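4-hydroxybutyrate CoA-transferase (Porphyromonas gingivalis, PDB 3EH7) probably transfers coenzyme A from an acyl-CoA to a carboxylic acid, with acetate and 4-hydroxybutyrate among the likely partners. Local coordinates at residues E208-G213 with N309-N314; K260-H265 with A305-M310. All blocks are in the same frame, centred on the assembly; numbering follows the deposited sequence.

Contact 1 (E208-G213 with N309-N314); sequences ELIEDG and NMVSIN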
ATOM      1  N   GLU A 208      16.409  20.601  -0.702  1.00 23.34           N
ATOM      2  CA  GLU A 208      16.809  20.422  -2.082  1.00 24.18           C
ATOM      3  C   GLU A 208      15.715  19.756  -2.900  1.00 23.72           C
ATOM      4  O   GLU A 208      15.660  19.920  -4.103  1.00 22.75           O
ATOM      5  CB  GLU A 208      17.992  19.482  -2.091  1.00 25.26           C
ATOM      6  CG  GLU A 208      19.007  19.717  -3.136  1.00 29.26           C
ATOM      7  CD  GLU A 208      20.302  19.030  -2.756  1.00 33.59           C
ATOM      8  OE1 GLU A 208      21.130  19.635  -2.023  1.00 37.44           O
ATOM      9  OE2 GLU A 208      20.471  17.872  -3.182  1.00 36.83           O
ATOM     10  N   LEU A 209      14.889  18.932  -2.254  1.00 22.86           N
ATOM     11  CA  LEU A 209      13.924  18.135  -2.999  1.00 23.15           C
ATOM     12  C   LEU A 209      12.563  18.840  -3.081  1.00 23.60           C
ATOM     13  O   LEU A 209      11.639  18.349  -3.752  1.00 24.65           O
ATOM     14  CB  LEU A 209      13.820  16.731  -2.379  1.00 22.83           C
ATOM     15  CG  LEU A 209      15.066  15.843  -2.462  1.00 20.50           C
ATOM     16  CD1 LEU A 209      14.831  14.517  -1.708  1.00 22.34           C
ATOM     17  CD2 LEU A 209      15.462  15.557  -3.908  1.00 21.59           C
ATOM     18  N   ILE A 210      12.453  19.997  -2.420  1.00 23.42           N
ATOM     19  CA  ILE A 210      11.220  20.754  -2.352  1.00 23.16           C
ATOM     20  C   ILE A 210      11.288  21.948  -3.282  1.00 24.35           C
ATOM     21  O   ILE A 210      12.123  22.844  -3.091  1.00 24.55           O
ATOM     22  CB  ILE A 210      10.959  21.246  -0.913  1.00 22.94           C
ATOM     23  CG1 ILE A 210      10.691  20.043  -0.013  1.00 22.13           C
ATOM     24  CG2 ILE A 210       9.770  22.268  -0.895  1.00 21.83           C
ATOM     25  CD1 ILE A 210      10.649  20.308   1.462  1.00 20.68           C
ATOM     26  N   GLU A 211      10.440  21.950  -4.306  1.00 24.84           N
ATOM     27  CA  GLU A 211      10.411  23.037  -5.264  1.00 25.89           C
ATOM     28  C   GLU A 211       9.290  24.005  -4.922  1.00 25.06           C
ATOM     29  O   GLU A 211       8.405  23.698  -4.118  1.00 23.61           O
ATOM     30  CB  GLU A 211      10.179  22.509  -6.670  1.00 27.37           C
ATOM     31  CG  GLU A 211      11.267  21.571  -7.189  1.00 31.47           C
ATOM     32  CD  GLU A 211      10.710  20.651  -8.277  1.00 38.48           C
ATOM     33  OE1 GLU A 211      10.117  19.592  -7.942  1.00 41.36           O
ATOM     34  OE2 GLU A 211      10.841  21.008  -9.473  1.00 43.88           O
ATOM     35  N   ASP A 212       9.346  25.179  -5.545  1.00 23.88           N
ATOM     36  CA  ASP A 212       8.350  26.200  -5.311  1.00 23.39           C
ATOM     37  C   ASP A 212       7.010  25.601  -5.637  1.00 22.51           C
ATOM     38  O   ASP A 212       6.889  24.891  -6.610  1.00 21.88           O
ATOM     39  CB  ASP A 212       8.561  27.388  -6.231  1.00 23.03           C
ATOM     40  CG  ASP A 212       9.772  28.204  -5.868  1.00 23.99           C
ATOM     41  OD1 ASP A 212      10.195  28.231  -4.686  1.00 25.95           O
ATOM     42  OD2 ASP A 212      10.282  28.835  -6.782  1.00 23.83           O
ATOM     43  N   GLY A 213       6.022  25.903  -4.818  1.00 22.00           N
ATOM     44  CA  GLY A 213       4.676  25.428  -5.039  1.00 21.70           C
ATOM     45  C   GLY A 213       4.375  24.055  -4.468  1.00 21.26           C
ATOM     46  O   GLY A 213       3.253  23.570  -4.640  1.00 20.37           O
ATOM     47  N   ASN A 309       2.149  18.142  -6.568  1.00 20.36           N
ATOM     48  CA  ASN A 309       3.491  18.396  -6.035  1.00 20.04           C
ATOM     49  C   ASN A 309       3.638  18.097  -4.542  1.00 20.00           C
ATOM     50  O   ASN A 309       4.231  18.886  -3.786  1.00 19.67           O
ATOM     51  CB  ASN A 309       3.907  19.834  -6.362  1.00 20.29           C
ATOM     52  CG  ASN A 309       3.866  20.119  -7.844  1.00 19.49           C
ATOM     53  OD1 ASN A 309       4.647  19.556  -8.599  1.00 20.30           O
ATOM     54  ND2 ASN A 309       2.968  21.023  -8.267  1.00 19.44           N
HETATM   55  N   MSE A 310       3.138  16.933  -4.126  1.00 19.99           N
HETATM   56  CA  MSE A 310       3.276  16.497  -2.748  1.00 19.95           C
HETATM   57  C   MSE A 310       4.746  16.229  -2.483  1.00 20.28           C
HETATM   58  O   MSE A 310       5.456  15.659  -3.320  1.00 20.87           O
HETATM   59  CB  MSE A 310       2.483  15.209  -2.431  1.00 18.98           C
HETATM   60  CG  MSE A 310       1.031  15.380  -2.206  1.00 19.82           C
HETATM   61 SE   MSE A 310       0.518  16.457  -0.715  0.80 16.71          SE
HETATM   62  CE  MSE A 310       1.600  15.643   0.622  1.00 14.11           C
ATOM     63  N   VAL A 311       5.194  16.672  -1.315  1.00 20.51           N
ATOM     64  CA  VAL A 311       6.435  16.209  -0.738  1.00 20.19           C
ATOM     65  C   VAL A 311       6.095  15.777   0.671  1.00 20.77           C
ATOM     66  O   VAL A 311       5.649  16.579   1.503  1.00 19.84           O
ATOM     67  CB  VAL A 311       7.563  17.275  -0.713  1.00 20.83           C
ATOM     68  CG1 VAL A 311       8.784  16.695  -0.035  1.00 18.68           C
ATOM     69  CG2 VAL A 311       7.904  17.731  -2.139  1.00 18.81           C
ATOM     70  N   SER A 312       6.275  14.478   0.905  1.00 20.54           N
ATOM     71  CA  SER A 312       6.015  13.877   2.184  1.00 21.23           C
ATOM     72  C   SER A 312       7.368  13.580   2.844  1.00 21.10           C
ATOM     73  O   SER A 312       8.229  12.996   2.207  1.00 21.45           O
ATOM     74  CB  SER A 312       5.173  12.614   1.979  1.00 21.14           C
ATOM     75  OG  SER A 312       5.292  11.778   3.093  1.00 25.09           O
ATOM     76  N   ILE A 313       7.559  14.036   4.085  1.00 21.27           N
ATOM     77  CA  ILE A 313       8.781  13.783   4.861  1.00 21.67           C
ATOM     78  C   ILE A 313       8.438  13.062   6.154  1.00 22.01           C
ATOM     79  O   ILE A 313       7.663  13.553   6.985  1.00 21.29           O
ATOM     80  CB  ILE A 313       9.572  15.082   5.239  1.00 22.13           C
ATOM     81  CG1 ILE A 313       9.840  15.960   4.021  1.00 24.28           C
ATOM     82  CG2 ILE A 313      10.898  14.727   5.923  1.00 22.21           C
ATOM     83  CD1 ILE A 313      10.446  17.355   4.360  1.00 23.24           C
ATOM     84  N   ASN A 314       9.022  11.881   6.316  1.00 22.70           N
ATOM     85  CA  ASN A 314       8.854  11.085   7.521  1.00 23.42           C
ATOM     86  C   ASN A 314      10.179  10.410   7.895  1.00 23.89           C
ATOM     87  O   ASN A 314      11.093  10.310   7.082  1.00 22.98           O
ATOM     88  CB  ASN A 314       7.767  10.019   7.302  1.00 23.34           C
ATOM     89  CG  ASN A 314       6.403  10.632   6.991  1.00 24.74           C
ATOM     90  OD1 ASN A 314       5.713  11.170   7.872  1.00 25.00           O
ATOM     91  ND2 ASN A 314       6.023  10.564   5.757  1.00 24.16           N
TER
HETATM   92  O   HOH W   1       1.632  23.195  -6.663  1.00 30.31           O

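Contact 2 (K260-H265 with A305-M310); sequences KKKTLH and AQNDNM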
ATOM      1  N   LYS A 260      -1.074  28.971  -1.968  1.00 24.47           N
ATOM      2  CA  LYS A 260      -1.653  29.649  -3.118  1.00 25.23           C
ATOM      3  C   LYS A 260      -1.570  28.814  -4.387  1.00 25.14           C
ATOM      4  O   LYS A 260      -2.362  29.022  -5.302  1.00 25.25           O
ATOM      5  CB  LYS A 260      -1.091  31.075  -3.299  1.00 26.63           C
ATOM      6  CG  LYS A 260      -1.865  32.128  -2.440  1.00 29.48           C
ATOM      7  CD  LYS A 260      -1.551  33.584  -2.837  1.00 36.02           C
ATOM      8  CE  LYS A 260      -0.602  34.304  -1.847  1.00 39.00           C
ATOM      9  NZ  LYS A 260      -1.178  34.497  -0.468  1.00 40.97           N
ATOM     10  N   LYS A 261      -0.655  27.843  -4.439  1.00 24.58           N
ATOM     11  CA  LYS A 261      -0.540  26.987  -5.614  1.00 23.80           C
ATOM     12  C   LYS A 261      -1.159  25.606  -5.402  1.00 23.21           C
ATOM     13  O   LYS A 261      -0.901  24.700  -6.197  1.00 21.79           O
ATOM     14  CB  LYS A 261       0.924  26.815  -6.003  1.00 23.68           C
ATOM     15  CG  LYS A 261       1.597  28.102  -6.402  1.00 25.89           C
ATOM     16  CD  LYS A 261       1.150  28.557  -7.744  1.00 27.92           C
ATOM     17  CE  LYS A 261       1.885  29.819  -8.177  1.00 29.91           C
ATOM     18  NZ  LYS A 261       1.298  30.259  -9.458  1.00 31.84           N
ATOM     19  N   LYS A 262      -1.940  25.444  -4.334  1.00 22.87           N
ATOM     20  CA  LYS A 262      -2.514  24.146  -4.000  1.00 22.61           C
ATOM     21  C   LYS A 262      -3.685  23.868  -4.922  1.00 22.49           C
ATOM     22  O   LYS A 262      -4.430  24.767  -5.242  1.00 22.16           O
ATOM     23  CB  LYS A 262      -3.045  24.128  -2.577  1.00 22.60           C
ATOM     24  CG  LYS A 262      -1.994  24.070  -1.512  1.00 22.87           C
ATOM     25  CD  LYS A 262      -2.652  24.109  -0.116  1.00 21.64           C
ATOM     26  CE  LYS A 262      -3.174  22.745   0.347  1.00 20.49           C
ATOM     27  NZ  LYS A 262      -4.285  22.870   1.361  1.00 18.82           N
ATOM     28  N   THR A 263      -3.872  22.607  -5.293  1.00 22.48           N
ATOM     29  CA  THR A 263      -4.966  22.215  -6.150  1.00 21.82           C
ATOM     30  C   THR A 263      -6.129  21.629  -5.354  1.00 22.56           C
ATOM     31  O   THR A 263      -7.167  21.336  -5.923  1.00 23.31           O
ATOM     32  CB  THR A 263      -4.464  21.218  -7.179  1.00 22.42           C
ATOM     33  OG1 THR A 263      -3.793  20.160  -6.485  1.00 20.71           O
ATOM     34  CG2 THR A 263      -3.488  21.955  -8.167  1.00 18.94           C
ATOM     35  N   LEU A 264      -5.946  21.457  -4.048  1.00 21.80           N
ATOM     36  CA  LEU A 264      -7.023  21.080  -3.147  1.00 21.73           C
ATOM     37  C   LEU A 264      -6.934  22.017  -1.956  1.00 21.02           C
ATOM     38  O   LEU A 264      -5.854  22.239  -1.445  1.00 21.13           O
ATOM     39  CB  LEU A 264      -6.861  19.625  -2.677  1.00 22.07           C
ATOM     40  CG  LEU A 264      -8.065  19.036  -1.929  1.00 22.19           C
ATOM     41  CD1 LEU A 264      -9.293  18.809  -2.880  1.00 20.34           C
ATOM     42  CD2 LEU A 264      -7.653  17.737  -1.225  1.00 20.59           C
ATOM     43  N   HIS A 265      -8.067  22.540  -1.513  1.00 20.45           N
ATOM     44  CA  HIS A 265      -8.121  23.463  -0.397  1.00 20.24           C
ATOM     45  C   HIS A 265      -7.083  24.569  -0.513  1.00 21.07           C
ATOM     46  O   HIS A 265      -6.239  24.712   0.373  1.00 21.07           O
ATOM     47  CB  HIS A 265      -7.987  22.708   0.931  1.00 19.78           C
ATOM     48  CG  HIS A 265      -9.045  21.669   1.119  1.00 19.68           C
ATOM     49  ND1 HIS A 265     -10.387  21.987   1.247  1.00 20.44           N
ATOM     50  CD2 HIS A 265      -8.976  20.320   1.111  1.00 19.30           C
ATOM     51  CE1 HIS A 265     -11.090  20.870   1.343  1.00 24.07           C
ATOM     52  NE2 HIS A 265     -10.258  19.841   1.267  1.00 20.91           N
ATOM     53  N   ALA A 305      -3.566  12.547  -2.924  1.00 19.45           N
ATOM     54  CA  ALA A 305      -3.186  12.611  -4.367  1.00 19.51           C
ATOM     55  C   ALA A 305      -3.749  13.788  -5.153  1.00 20.10           C
ATOM     56  O   ALA A 305      -3.211  14.147  -6.221  1.00 21.42           O
ATOM     57  CB  ALA A 305      -3.602  11.312  -5.084  1.00 19.82           C
ATOM     58  N   GLN A 306      -4.839  14.379  -4.671  1.00 18.96           N
ATOM     59  CA  GLN A 306      -5.448  15.497  -5.367  1.00 19.88           C
ATOM     60  C   GLN A 306      -4.668  16.804  -5.185  1.00 19.47           C
ATOM     61  O   GLN A 306      -4.997  17.794  -5.838  1.00 19.11           O
ATOM     62  CB  GLN A 306      -6.874  15.704  -4.878  1.00 20.37           C
ATOM     63  CG  GLN A 306      -7.821  14.592  -5.308  1.00 24.31           C
ATOM     64  CD  GLN A 306      -9.164  14.638  -4.585  1.00 28.08           C
ATOM     65  OE1 GLN A 306      -9.512  13.709  -3.848  1.00 33.89           O
ATOM     66  NE2 GLN A 306      -9.947  15.663  -4.850  1.00 24.65           N
ATOM     67  N   ASN A 307      -3.672  16.799  -4.285  1.00 18.80           N
ATOM     68  CA  ASN A 307      -2.755  17.928  -4.079  1.00 18.96           C
ATOM     69  C   ASN A 307      -1.597  17.716  -5.010  1.00 19.21           C
ATOM     70  O   ASN A 307      -0.835  16.775  -4.802  1.00 20.24           O
ATOM     71  CB  ASN A 307      -2.184  17.941  -2.625  1.00 18.49           C
ATOM     72  CG  ASN A 307      -3.247  18.164  -1.549  1.00 17.79           C
ATOM     73  OD1 ASN A 307      -3.797  17.213  -0.967  1.00 23.50           O
ATOM     74  ND2 ASN A 307      -3.541  19.397  -1.286  1.00 14.19           N
ATOM     75  N   ASP A 308      -1.436  18.550  -6.035  1.00 19.47           N
ATOM     76  CA  ASP A 308      -0.240  18.428  -6.882  1.00 20.04           C
ATOM     77  C   ASP A 308       1.040  18.723  -6.099  1.00 20.33           C
ATOM     78  O   ASP A 308       1.009  19.481  -5.134  1.00 20.15           O
ATOM     79  CB  ASP A 308      -0.282  19.366  -8.058  1.00 20.02           C
ATOM     80  CG  ASP A 308      -1.291  18.961  -9.091  1.00 21.59           C
ATOM     81  OD1 ASP A 308      -1.972  17.949  -8.907  1.00 23.74           O
ATOM     82  OD2 ASP A 308      -1.386  19.679 -10.107  1.00 24.96           O
ATOM     83  N   ASN A 309       2.149  18.142  -6.568  1.00 20.36           N
ATOM     84  CA  ASN A 309       3.491  18.396  -6.035  1.00 20.04           C
ATOM     85  C   ASN A 309       3.638  18.097  -4.542  1.00 20.00           C
ATOM     86  O   ASN A 309       4.231  18.886  -3.786  1.00 19.67           O
ATOM     87  CB  ASN A 309       3.907  19.834  -6.362  1.00 20.29           C
ATOM     88  CG  ASN A 309       3.866  20.119  -7.844  1.00 19.49           C
ATOM     89  OD1 ASN A 309       4.647  19.556  -8.599  1.00 20.30           O
ATOM     90  ND2 ASN A 309       2.968  21.023  -8.267  1.00 19.44           N
HETATM   91  N   MSE A 310       3.138  16.933  -4.126  1.00 19.99           N
HETATM   92  CA  MSE A 310       3.276  16.497  -2.748  1.00 19.95           C
HETATM   93  C   MSE A 310       4.746  16.229  -2.483  1.00 20.28           C
HETATM   94  O   MSE A 310       5.456  15.659  -3.320  1.00 20.87           O
HETATM   95  CB  MSE A 310       2.483  15.209  -2.431  1.00 18.98           C
HETATM   96  CG  MSE A 310       1.031  15.380  -2.206  1.00 19.82           C
HETATM   97 SE   MSE A 310       0.518  16.457  -0.715  0.80 16.71          SE
HETATM   98  CE  MSE A 310       1.600  15.643   0.622  1.00 14.11           C
TER
HETATM   99  O   HOH W   1       1.632  23.195  -6.663  1.00 30.31           O
HETATM  100  O   HOH W   2      -1.010  21.378  -5.064  1.00 39.83           O

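Contact 1 (E208-G213 with N309-N314)
In the large mixed sheet of this chain, strand 310-314 runs parallel to strand 215-217, and the loop that leads from helix 197-208 into that neighbouring strand lays Ile210 over Val311 and Ile313. The loop thus packs on the face of one strand before its own chain enters the next. The CG1 of Ile210 meets CG1 of Val311 at 3.9 Å, the two side chains approaching at a slant. Further along the strand, Ile210 CD1 reaches Ile313 CD1 at 4.1 Å, and here the side chains cross nearly at right angles. Ile210 can serve both partners because its CG1 branch lies anti to the carbonyl carbon (chi1 -67°) and then runs on extended, so successive carbons of one arm meet residues two apart on the same face of the strand. CG2 of Val311 also lies 4.1 Å from the backbone O of Leu209, whose polar demand is met by Lys355. Leu216 and Leu237 pack on Ile210 as well, continuing the apolar layer.

At the other end of the contact the chemistry changes. Gly213 has a positive phi (86°), at which a CB would press on the carbonyl O of Asp212; its own O lies near Asn309 CB. A water donates to Gly213 O at 2.6 Å while accepting from Asn309 ND2 at 3.0 Å. The amide oxygen of Asn309 is bonded to Asn353, so both ends of the amide are engaged and its rotation is probably fixed. The contact thus pairs an aliphatic layer over the strand with a water-mediated polar link at its start.

Contact 2 (K260-H265 with A305-M310)
Two irregular loops approach at Thr263 and Asn307, whose CA atoms lie 5.2 Å apart; one precedes strand 269-271, the other links helix 301-304 to strand 310-314. Without a regular strand pairing, a side chain and a water make the connections to the backbone. The hydroxyl of Thr263 is the pivot: OG1 donates to Gln306 O at 2.7 Å, arriving in the carbonyl plane on a lone pair, and receives the N-H of Asp308 at 2.9 Å in a fairly straight bond (163°). With chi1 at 53°, OG1 sits between the backbone N and the carbonyl carbon of its own residue, which presents it to both groups, while CG2 is directed to the carboxylate of Asp308, 3.7 Å from OD2. A water adds a further bridge, accepting from Thr263 N and donating to Asp308 O at 2.8 Å.

Beside this polar centre, Leu264 turns toward the other loop. Its CB and CD2 rest against the amide group of Asn307, and its CD1 against the end of Gln306, both pairs meeting aslant. Lys262 lies alongside Asn307 and points the same way, its CE touching the amide. A bend at chi3 (82°) helps carry NZ back to its own loop, where it donates to His265 O at 2.9 Å, from above the carbonyl plane; Lys268 O and Ile239 O also accept from it.

Four backbone groups, two on the segment 305-310 side of the hydroxyl and one at each end of the water, are thereby joined through just two oxygens. Meanwhile the buried ammonium of Lys262 is probably stabilised by the carbonyl oxygens of His265, Lys268 and Ile239.

How the contacts relate
Both contacts converge on the chain leading into strand 310-314, with Asn309 and Met310 common to the two, and their centres lie 12 Å apart on the same side of the chain's centre. Along the sequence, 208-213 comes first, then 260-265, and finally the shared region, which each earlier loop meets in turn. They also touch directly, Gly213 CA lying 4.1 Å from Lys261 CB, and one water joins Gly213 O, Lys261 O and Asn309 ND2. The loops before strands 215-217 and 269-271 are thus tied to the start of strand 310-314, illustrating how loops at the N-terminal ends of parallel strands can be knitted together around a single strand entrance.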